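Local coordinates for protein BexL (Amycolatopsis orientalis, PDB 4XRW) that probably acts as a di-domain aromatase/cyclase, cyclising and aromatising a polyketide chain in the type II polyketide synthase pathway to BE-7585A, at residues A45-P48 with R49-P52; L141-I144 with D145-D149; D149-S152 with R153-A157. All blocks are in the same frame, centred on the assembly; numbering follows the deposited sequence.

Interaction 1: A45-P48 with R49-P52; sequences ANWP and RIFP
Trp-47 and Phe-51 meet in a T-shaped (edge-to-face) pair at the end of the short helix 47-50, one of the small helices between the first and second strands of the N-terminal helix-grip domain. The phenyl edge comes in over one face of the indole: Phe-51 CD2 lies 3.7 Å from Trp-47 CG, and its neighbour CE2 stands above the same face, off-centre, near the ring's border. The planes stand at 82°, which rules out a parallel stack, with the five-membered and phenyl centroids 5.0 Å apart. Close approach is confined to the CD2-CE2 side of the phenyl.

The backbone bonds hold the two residues one turn apart. Trp-47 O takes two N-H groups: a nearly straight bond from Phe-51 N (2.7 Å, N-H...O angle 165°) and a more bent one from Ile-50 N at 3.1 Å, whose donor stands well above the carbonyl plane. One residue earlier, Asn-46 O accepts from Arg-49 N at 3.0 Å, an i to i+3 bond. Phe-51 is where the backbone departs from helical torsions, so the aromatic pair straddles the point where the helix gives way to the loop leading to strand 54-59.

Farther out, Trp-47 NE1 is held by Val-41 O, and the indole packs on Thr-54, Val-57, Ile-69 and Ile-71 of the sheet. A bound MES, probably from the crystallisation liquor, also lies close to it, consistent with a place at the pocket between sheet and helix 138-166. Lys-249 NZ, from a strand of the second sheet, bonds to both Pro-48 O and Pro-52 O. Ile-50 lies against the phenyl: with chi1 at 62°, CG1 sits between backbone N and carbonyl carbon and rests 3.6 Å above one face of the Phe-51 ring.

Interaction 2: L141-I144 with D145-D149; sequences LAWI and DRAVD
The long helix 138-166, which the antiparallel sheet grips in the helix-grip fold, carries this contact in its early turns, where Ile-144 and Val-148 meet one turn apart on the side facing the sheet. Their methyls touch branch to branch, Ile-144 CG2 to Val-148 CG2 at 3.9 Å. The two side chains are oblique to each other rather than aligned. Val-148 CG1 is anti to its own backbone nitrogen (chi1 170°), which leaves CG2 beside that nitrogen and turned back along the helix, 3.3 Å from Ile-144 O. That same oxygen accepts from Val-148 N at 2.9 Å in a nearly straight bond (N-H...O angle 170°). Outward, Ile-144 packs on Tyr-131, Ala-133, Val-106 and Met-109, and Val-148 on His-129 and Met-109, which seats this ridge on strands 123-133 and 106-117.

Regular i to i+4 bonding continues round the helix: Asp-145 N to Leu-141 O at 2.9 Å, Arg-146 N to Ala-142 O at 3.1 Å and Ala-147 N to Trp-143 O at 3.0 Å. Beyond its backbone bond, Asp-145 directs its carboxylate away from this turn, where OD1 joins Arg-22 in a salt bridge and accepts from Tyr-131 OH; these two partners tie the helix to strands 22-30 and 123-133.

Arg-146 belongs to the exposed side. Its chain bends at chi3 (-64°), folding the guanidinium back over the preceding turn with NH2 near Trp-143 CA. One guanidinium face lies over a backbone carbonyl, the oxygen of Ala-142 standing 3.8 Å from the plane above its centre.

Interaction 3: D149-S152 with R153-A157; sequences DTNS and RSELA
A salt bridge one helical turn apart, between Asp-149 and Arg-153, marks the polar flank of helix 138-166 midway along its length. Arg-153 NE is the donor: 2.9 Å to Asp-149 OD1, approached on its syn side but 28° out of the carboxylate plane, with a weak second bond to OD2. Carboxylate and guanidinium planes stand 78° apart and NE alone serves both oxygens, unlike a coplanar bidentate pair using two guanidinium nitrogens. Arg-153 runs extended from CG to NE, passing Asp-149 O, which also accepts from Arg-153 N. His-26 NE2 bonds to Asp-149 OD1 as well, and this second partner links the pair to strand 22-30 and would tend to stabilise the carboxylate charge.

On the side facing the sheet of the helix-grip fold, Ser-152 and Leu-156, one turn apart, both touch His-26; Leu-156 also packs on Ile-28 and Trp-113. Ser-152 OG, with chi1 at -64°, sits beside its own backbone nitrogen and bonds to Val-148 O of the preceding turn. Ser-152 OG also accepts from a water at 3.1 Å. That water takes a bond from Asn-151 ND2 at 2.7 Å and gives a weak one to Glu-155 OE1, so three side chains share one solvent molecule across one turn.

The other carboxylate oxygen of Glu-155, OE2, has a weak hydrogen bond to N4 of a bound MES, a molecule probably from the crystallisation liquor. On the exposed side, the Ser-154 hydroxyl lies near two carbonyl oxygens: OG is 3.0 Å from Asn-151 O and 3.2 Å from Thr-150 O.

All three contacts are local, and all lie in the N-terminal domain. Interactions 2 and 3 follow one another on helix 138-166, sharing Asp-149, with centres about 12 Å apart. Interaction 1 stands on the short helix 47-50, nearest the chain's centre, and relies on aromatic packing; half of its touching residues are buried and none exposed, whereas interactions 2 and 3 each include exposed residues. Interaction 2 pairs a buried aliphatic ridge with an exposed arginine, while interaction 3 adds a salt bridge and a water-bridged cluster to the backbone bonds, with Ser-152 and Leu-156 buried. Interactions 1 and 3 touch where Phe-51 CD1 lies 3.8 Å from Glu-155 OE2; interactions 1 and 2 do not touch.

Interaction 1: A45-P48 with R49-P52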
ATOM      1  N   ALA A  45       8.898  -3.987   0.329  1.00 24.22           N
ATOM      2  CA  ALA A  45       8.639  -2.568   0.255  1.00 25.45           C
ATOM      3  C   ALA A  45       7.819  -2.285  -1.026  1.00 24.97           C
ATOM      4  O   ALA A  45       7.104  -1.271  -1.116  1.00 25.02           O
ATOM      5  CB  ALA A  45       9.961  -1.785   0.264  1.00 25.68           C
ATOM      6  N   ASN A  46       7.895  -3.196  -1.998  1.00 25.31           N
ATOM      7  CA  ASN A  46       7.181  -3.028  -3.270  1.00 20.95           C
ATOM      8  C   ASN A  46       5.743  -3.538  -3.281  1.00 22.02           C
ATOM      9  O   ASN A  46       5.010  -3.311  -4.237  1.00 22.66           O
ATOM     10  CB  ASN A  46       7.911  -3.730  -4.401  1.00 21.85           C
ATOM     11  CG  ASN A  46       9.265  -3.134  -4.666  1.00 28.66           C
ATOM     12  OD1 ASN A  46       9.363  -1.974  -5.064  1.00 30.48           O
ATOM     13  ND2 ASN A  46      10.321  -3.907  -4.426  1.00 29.85           N
ATOM     14  N   TRP A  47       5.338  -4.263  -2.255  1.00 19.58           N
ATOM     15  CA  TRP A  47       4.042  -4.923  -2.346  1.00 20.32           C
ATOM     16  C   TRP A  47       2.889  -3.939  -2.517  1.00 18.72           C
ATOM     17  O   TRP A  47       1.995  -4.230  -3.279  1.00 19.77           O
ATOM     18  CB  TRP A  47       3.794  -5.785  -1.125  1.00 17.93           C
ATOM     19  CG  TRP A  47       4.502  -7.133  -1.174  1.00 21.24           C
ATOM     20  CD1 TRP A  47       5.567  -7.483  -1.927  1.00 21.74           C
ATOM     21  CD2 TRP A  47       4.139  -8.294  -0.418  1.00 20.03           C
ATOM     22  NE1 TRP A  47       5.914  -8.814  -1.679  1.00 19.46           N
ATOM     23  CE2 TRP A  47       5.056  -9.320  -0.750  1.00 19.63           C
ATOM     24  CE3 TRP A  47       3.138  -8.555   0.520  1.00 19.26           C
ATOM     25  CZ2 TRP A  47       4.998 -10.579  -0.164  1.00 26.22           C
ATOM     26  CZ3 TRP A  47       3.076  -9.798   1.090  1.00 24.05           C
ATOM     27  CH2 TRP A  47       4.005 -10.800   0.746  1.00 24.93           C
ATOM     28  N   PRO A  48       2.911  -2.796  -1.801  1.00 21.09           N
ATOM     29  CA  PRO A  48       1.729  -1.922  -1.966  1.00 17.65           C
ATOM     30  C   PRO A  48       1.555  -1.465  -3.417  1.00 22.44           C
ATOM     31  O   PRO A  48       0.435  -1.165  -3.858  1.00 22.74           O
ATOM     32  CB  PRO A  48       2.019  -0.756  -1.009  1.00 22.77           C
ATOM     33  CG  PRO A  48       2.810  -1.439   0.122  1.00 20.70           C
ATOM     34  CD  PRO A  48       3.766  -2.347  -0.681  1.00 21.09           C
ATOM     35  N   ARG A  49       2.654  -1.428  -4.174  1.00 20.87           N
ATOM     36  CA  ARG A  49       2.556  -0.969  -5.559  1.00 22.84           C
ATOM     37  C   ARG A  49       2.025  -2.018  -6.505  1.00 25.90           C
ATOM     38  O   ARG A  49       1.469  -1.678  -7.544  1.00 25.33           O
ATOM     39  CB  ARG A  49       3.930  -0.506  -6.090  1.00 28.99           C
ATOM     40  CG  ARG A  49       4.746   0.328  -5.144  1.00 46.17           C
ATOM     41  CD  ARG A  49       6.112   0.656  -5.757  1.00 42.41           C
ATOM     42  NE  ARG A  49       6.817   1.646  -4.952  1.00 51.77           N
ATOM     43  CZ  ARG A  49       7.712   2.506  -5.425  1.00 48.70           C
ATOM     44  NH1 ARG A  49       8.025   2.508  -6.718  1.00 47.57           N
ATOM     45  NH2 ARG A  49       8.287   3.374  -4.600  1.00 57.48           N
ATOM     46  N   ILE A  50       2.219  -3.298  -6.176  1.00 25.56           N
ATOM     47  CA  ILE A  50       1.844  -4.398  -7.078  1.00 23.14           C
ATOM     48  C   ILE A  50       0.685  -5.263  -6.601  1.00 26.21           C
ATOM     49  O   ILE A  50       0.065  -5.979  -7.409  1.00 26.85           O
ATOM     50  CB  ILE A  50       3.034  -5.338  -7.334  1.00 27.62           C
ATOM     51  CG1 ILE A  50       3.514  -6.010  -6.048  1.00 27.07           C
ATOM     52  CG2 ILE A  50       4.150  -4.560  -7.928  1.00 27.83           C
ATOM     53  CD1 ILE A  50       4.473  -7.199  -6.280  1.00 30.39           C
ATOM     54  N   PHE A  51       0.427  -5.246  -5.291  1.00 22.63           N
ATOM     55  CA  PHE A  51      -0.770  -5.875  -4.707  1.00 20.72           C
ATOM     56  C   PHE A  51      -1.717  -4.807  -4.157  1.00 21.62           C
ATOM     57  O   PHE A  51      -1.506  -4.294  -3.061  1.00 21.79           O
ATOM     58  CB  PHE A  51      -0.383  -6.853  -3.588  1.00 25.51           C
ATOM     59  CG  PHE A  51       0.541  -7.958  -4.050  1.00 27.54           C
ATOM     60  CD1 PHE A  51       0.131  -8.871  -5.005  1.00 32.20           C
ATOM     61  CD2 PHE A  51       1.808  -8.072  -3.538  1.00 26.04           C
ATOM     62  CE1 PHE A  51       0.977  -9.864  -5.439  1.00 28.62           C
ATOM     63  CE2 PHE A  51       2.670  -9.100  -3.966  1.00 30.04           C
ATOM     64  CZ  PHE A  51       2.245  -9.979  -4.917  1.00 32.38           C
ATOM     65  N   PRO A  52      -2.786  -4.495  -4.878  1.00 24.70           N
ATOM     66  CA  PRO A  52      -3.642  -3.384  -4.428  1.00 22.25           C
ATOM     67  C   PRO A  52      -4.162  -3.488  -2.986  1.00 22.78           C
ATOM     68  O   PRO A  52      -4.232  -2.449  -2.349  1.00 22.01           O
ATOM     69  CB  PRO A  52      -4.791  -3.410  -5.444  1.00 27.27           C
ATOM     70  CG  PRO A  52      -4.129  -3.908  -6.694  1.00 30.70           C
ATOM     71  CD  PRO A  52      -3.172  -4.966  -6.225  1.00 26.73           C
TER

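Interaction 2: L141-I144 with D145-D149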
ATOM      1  N   LEU A 141     -13.339 -27.797   2.569  1.00 26.01           N
ATOM      2  CA  LEU A 141     -12.250 -27.891   1.627  1.00 23.44           C
ATOM      3  C   LEU A 141     -12.681 -27.355   0.250  1.00 25.38           C
ATOM      4  O   LEU A 141     -11.917 -26.671  -0.417  1.00 23.63           O
ATOM      5  CB  LEU A 141     -11.748 -29.334   1.534  1.00 27.76           C
ATOM      6  CG  LEU A 141     -10.489 -29.590   0.697  1.00 34.43           C
ATOM      7  CD1 LEU A 141      -9.316 -28.751   1.150  1.00 34.27           C
ATOM      8  CD2 LEU A 141     -10.106 -31.053   0.747  1.00 43.16           C
ATOM      9  N   ALA A 142     -13.919 -27.600  -0.139  1.00 30.99           N
ATOM     10  CA  ALA A 142     -14.464 -27.029  -1.388  1.00 25.28           C
ATOM     11  C   ALA A 142     -14.550 -25.511  -1.346  1.00 26.66           C
ATOM     12  O   ALA A 142     -14.303 -24.808  -2.335  1.00 26.31           O
ATOM     13  CB  ALA A 142     -15.852 -27.605  -1.641  1.00 29.74           C
ATOM     14  N   TRP A 143     -14.986 -25.017  -0.204  1.00 24.18           N
ATOM     15  CA  TRP A 143     -15.045 -23.593   0.048  1.00 22.99           C
ATOM     16  C   TRP A 143     -13.657 -22.956  -0.090  1.00 25.58           C
ATOM     17  O   TRP A 143     -13.492 -21.901  -0.725  1.00 22.49           O
ATOM     18  CB  TRP A 143     -15.607 -23.380   1.434  1.00 25.80           C
ATOM     19  CG  TRP A 143     -15.893 -22.021   1.755  1.00 24.92           C
ATOM     20  CD1 TRP A 143     -17.083 -21.394   1.616  1.00 25.72           C
ATOM     21  CD2 TRP A 143     -14.990 -21.071   2.310  1.00 25.09           C
ATOM     22  NE1 TRP A 143     -16.986 -20.109   2.072  1.00 30.40           N
ATOM     23  CE2 TRP A 143     -15.709 -19.882   2.495  1.00 26.67           C
ATOM     24  CE3 TRP A 143     -13.648 -21.119   2.693  1.00 28.97           C
ATOM     25  CZ2 TRP A 143     -15.131 -18.737   3.028  1.00 31.83           C
ATOM     26  CZ3 TRP A 143     -13.065 -19.979   3.209  1.00 34.59           C
ATOM     27  CH2 TRP A 143     -13.811 -18.802   3.372  1.00 25.18           C
ATOM     28  N   ILE A 144     -12.653 -23.582   0.520  1.00 21.59           N
ATOM     29  CA  ILE A 144     -11.302 -23.073   0.402  1.00 22.51           C
ATOM     30  C   ILE A 144     -10.864 -23.077  -1.043  1.00 22.82           C
ATOM     31  O   ILE A 144     -10.243 -22.152  -1.518  1.00 21.95           O
ATOM     32  CB  ILE A 144     -10.278 -23.912   1.219  1.00 23.52           C
ATOM     33  CG1 ILE A 144     -10.634 -23.857   2.676  1.00 19.35           C
ATOM     34  CG2 ILE A 144      -8.868 -23.398   0.996  1.00 22.16           C
ATOM     35  CD1 ILE A 144      -9.895 -24.896   3.492  1.00 26.19           C
ATOM     36  N   ASP A 145     -11.165 -24.161  -1.739  1.00 21.68           N
ATOM     37  CA  ASP A 145     -10.759 -24.302  -3.129  1.00 25.78           C
ATOM     38  C   ASP A 145     -11.264 -23.149  -3.989  1.00 20.99           C
ATOM     39  O   ASP A 145     -10.516 -22.589  -4.776  1.00 24.72           O
ATOM     40  CB  ASP A 145     -11.268 -25.623  -3.675  1.00 25.40           C
ATOM     41  CG  ASP A 145     -10.454 -26.100  -4.799  1.00 36.44           C
ATOM     42  OD1 ASP A 145      -9.479 -26.855  -4.537  1.00 41.08           O
ATOM     43  OD2 ASP A 145     -10.766 -25.667  -5.923  1.00 35.32           O
ATOM     44  N   ARG A 146     -12.519 -22.770  -3.801  1.00 26.56           N
ATOM     45  CA  ARG A 146     -13.104 -21.700  -4.572  1.00 23.52           C
ATOM     46  C   ARG A 146     -12.499 -20.365  -4.195  1.00 22.98           C
ATOM     47  O   ARG A 146     -12.297 -19.504  -5.044  1.00 25.12           O
ATOM     48  CB  ARG A 146     -14.629 -21.669  -4.386  1.00 29.22           C
ATOM     49  CG  ARG A 146     -15.329 -22.805  -5.144  1.00 32.92           C
ATOM     50  CD  ARG A 146     -16.833 -22.602  -5.255  1.00 34.91           C
ATOM     51  NE  ARG A 146     -17.417 -22.626  -3.929  1.00 40.45           N
ATOM     52  CZ  ARG A 146     -17.886 -23.706  -3.324  1.00 34.53           C
ATOM     53  NH1 ARG A 146     -17.908 -24.891  -3.933  1.00 38.11           N
ATOM     54  NH2 ARG A 146     -18.353 -23.593  -2.100  1.00 33.35           N
ATOM     55  N   ALA A 147     -12.208 -20.215  -2.910  1.00 22.20           N
ATOM     56  CA  ALA A 147     -11.604 -18.998  -2.395  1.00 22.74           C
ATOM     57  C   ALA A 147     -10.226 -18.788  -2.992  1.00 19.81           C
ATOM     58  O   ALA A 147      -9.901 -17.680  -3.415  1.00 20.96           O
ATOM     59  CB  ALA A 147     -11.529 -19.062  -0.876  1.00 21.71           C
ATOM     60  N   VAL A 148      -9.404 -19.834  -2.968  1.00 20.53           N
ATOM     61  CA  VAL A 148      -8.057 -19.775  -3.510  1.00 22.92           C
ATOM     62  C   VAL A 148      -8.109 -19.469  -5.004  1.00 26.27           C
ATOM     63  O   VAL A 148      -7.339 -18.631  -5.511  1.00 23.03           O
ATOM     64  CB  VAL A 148      -7.286 -21.087  -3.240  1.00 20.46           C
ATOM     65  CG1 VAL A 148      -5.959 -21.139  -4.020  1.00 23.86           C
ATOM     66  CG2 VAL A 148      -7.058 -21.262  -1.762  1.00 22.17           C
ATOM     67  N   ASP A 149      -9.046 -20.095  -5.704  1.00 23.79           N
ATOM     68  CA  ASP A 149      -9.168 -19.871  -7.157  1.00 24.08           C
ATOM     69  C   ASP A 149      -9.518 -18.426  -7.498  1.00 25.64           C
ATOM     70  O   ASP A 149      -8.876 -17.810  -8.349  1.00 25.84           O
ATOM     71  CB  ASP A 149     -10.207 -20.803  -7.762  1.00 23.41           C
ATOM     72  CG  ASP A 149     -10.336 -20.608  -9.271  1.00 35.62           C
ATOM     73  OD1 ASP A 149      -9.332 -20.821  -9.971  1.00 32.33           O
ATOM     74  OD2 ASP A 149     -11.412 -20.198  -9.742  1.00 38.56           O
TER

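Interaction 3: D149-S152 with R153-A157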
ATOM      1  N   ASP A 149      -9.046 -20.095  -5.704  1.00 23.79           N
ATOM      2  CA  ASP A 149      -9.168 -19.871  -7.157  1.00 24.08           C
ATOM      3  C   ASP A 149      -9.518 -18.426  -7.498  1.00 25.64           C
ATOM      4  O   ASP A 149      -8.876 -17.810  -8.349  1.00 25.84           O
ATOM      5  CB  ASP A 149     -10.207 -20.803  -7.762  1.00 23.41           C
ATOM      6  CG  ASP A 149     -10.336 -20.608  -9.271  1.00 35.62           C
ATOM      7  OD1 ASP A 149      -9.332 -20.821  -9.971  1.00 32.33           O
ATOM      8  OD2 ASP A 149     -11.412 -20.198  -9.742  1.00 38.56           O
ATOM      9  N   THR A 150     -10.564 -17.929  -6.857  1.00 26.02           N
ATOM     10  CA  THR A 150     -11.019 -16.554  -6.975  1.00 27.38           C
ATOM     11  C   THR A 150      -9.880 -15.585  -6.605  1.00 30.95           C
ATOM     12  O   THR A 150      -9.522 -14.680  -7.373  1.00 26.97           O
ATOM     13  CB  THR A 150     -12.244 -16.322  -6.058  1.00 30.40           C
ATOM     14  OG1 THR A 150     -13.351 -17.121  -6.514  1.00 32.15           O
ATOM     15  CG2 THR A 150     -12.657 -14.857  -6.033  1.00 33.34           C
ATOM     16  N   ASN A 151      -9.276 -15.789  -5.437  1.00 25.32           N
ATOM     17  CA  ASN A 151      -8.237 -14.866  -5.011  1.00 23.20           C
ATOM     18  C   ASN A 151      -6.986 -14.911  -5.883  1.00 22.31           C
ATOM     19  O   ASN A 151      -6.429 -13.865  -6.205  1.00 27.66           O
ATOM     20  CB  ASN A 151      -7.854 -15.128  -3.554  1.00 26.95           C
ATOM     21  CG  ASN A 151      -7.072 -13.990  -2.970  1.00 40.68           C
ATOM     22  OD1 ASN A 151      -7.636 -12.939  -2.661  1.00 39.81           O
ATOM     23  ND2 ASN A 151      -5.757 -14.160  -2.870  1.00 42.53           N
ATOM     24  N   SER A 152      -6.544 -16.110  -6.269  1.00 23.56           N
ATOM     25  CA  SER A 152      -5.334 -16.256  -7.075  1.00 24.59           C
ATOM     26  C   SER A 152      -5.489 -15.605  -8.433  1.00 26.71           C
ATOM     27  O   SER A 152      -4.570 -14.977  -8.917  1.00 25.57           O
ATOM     28  CB  SER A 152      -4.956 -17.719  -7.270  1.00 27.85           C
ATOM     29  OG  SER A 152      -4.623 -18.327  -6.043  1.00 29.20           O
ATOM     30  N   ARG A 153      -6.654 -15.758  -9.055  1.00 24.48           N
ATOM     31  CA  ARG A 153      -6.874 -15.153 -10.360  1.00 24.59           C
ATOM     32  C   ARG A 153      -6.887 -13.634 -10.293  1.00 28.37           C
ATOM     33  O   ARG A 153      -6.304 -12.969 -11.151  1.00 27.13           O
ATOM     34  CB  ARG A 153      -8.186 -15.653 -10.961  1.00 30.89           C
ATOM     35  CG  ARG A 153      -8.146 -17.110 -11.386  1.00 32.45           C
ATOM     36  CD  ARG A 153      -9.532 -17.566 -11.838  1.00 36.65           C
ATOM     37  NE  ARG A 153      -9.497 -18.968 -12.220  1.00 41.04           N
ATOM     38  CZ  ARG A 153      -8.914 -19.419 -13.330  1.00 52.39           C
ATOM     39  NH1 ARG A 153      -8.325 -18.576 -14.173  1.00 52.84           N
ATOM     40  NH2 ARG A 153      -8.921 -20.715 -13.607  1.00 57.57           N
ATOM     41  N   SER A 154      -7.526 -13.077  -9.266  1.00 29.75           N
ATOM     42  CA  SER A 154      -7.607 -11.629  -9.155  1.00 28.88           C
ATOM     43  C   SER A 154      -6.231 -11.058  -8.791  1.00 27.42           C
ATOM     44  O   SER A 154      -5.858 -10.006  -9.282  1.00 27.14           O
ATOM     45  CB  SER A 154      -8.674 -11.217  -8.134  1.00 32.06           C
ATOM     46  OG  SER A 154      -8.417 -11.744  -6.850  1.00 41.85           O
ATOM     47  N   GLU A 155      -5.480 -11.761  -7.945  1.00 27.66           N
ATOM     48  CA  GLU A 155      -4.147 -11.342  -7.557  1.00 27.38           C
ATOM     49  C   GLU A 155      -3.203 -11.314  -8.749  1.00 26.15           C
ATOM     50  O   GLU A 155      -2.449 -10.362  -8.912  1.00 27.41           O
ATOM     51  CB  GLU A 155      -3.601 -12.272  -6.458  1.00 29.83           C
ATOM     52  CG  GLU A 155      -2.195 -12.024  -6.044  1.00 36.54           C
ATOM     53  CD  GLU A 155      -1.855 -12.690  -4.714  1.00 45.17           C
ATOM     54  OE1 GLU A 155      -1.706 -13.935  -4.673  1.00 40.80           O
ATOM     55  OE2 GLU A 155      -1.746 -11.953  -3.711  1.00 50.12           O
ATOM     56  N   LEU A 156      -3.232 -12.360  -9.577  1.00 25.23           N
ATOM     57  CA  LEU A 156      -2.334 -12.426 -10.738  1.00 25.26           C
ATOM     58  C   LEU A 156      -2.710 -11.368 -11.781  1.00 26.59           C
ATOM     59  O   LEU A 156      -1.844 -10.761 -12.417  1.00 25.86           O
ATOM     60  CB  LEU A 156      -2.364 -13.824 -11.372  1.00 23.88           C
ATOM     61  CG  LEU A 156      -1.584 -14.913 -10.643  1.00 25.26           C
ATOM     62  CD1 LEU A 156      -1.633 -16.254 -11.382  1.00 30.92           C
ATOM     63  CD2 LEU A 156      -0.136 -14.461 -10.439  1.00 32.49           C
ATOM     64  N   ALA A 157      -4.005 -11.140 -11.966  1.00 26.77           N
ATOM     65  CA  ALA A 157      -4.441 -10.130 -12.925  1.00 27.42           C
ATOM     66  C   ALA A 157      -3.988  -8.734 -12.484  1.00 32.16           C
ATOM     67  O   ALA A 157      -3.518  -7.943 -13.291  1.00 31.18           O
ATOM     68  CB  ALA A 157      -5.917 -10.165 -13.074  1.00 30.11           C
TER
HETATM   69  O   HOH W   1      -4.207 -16.036  -3.963  1.00 42.70           O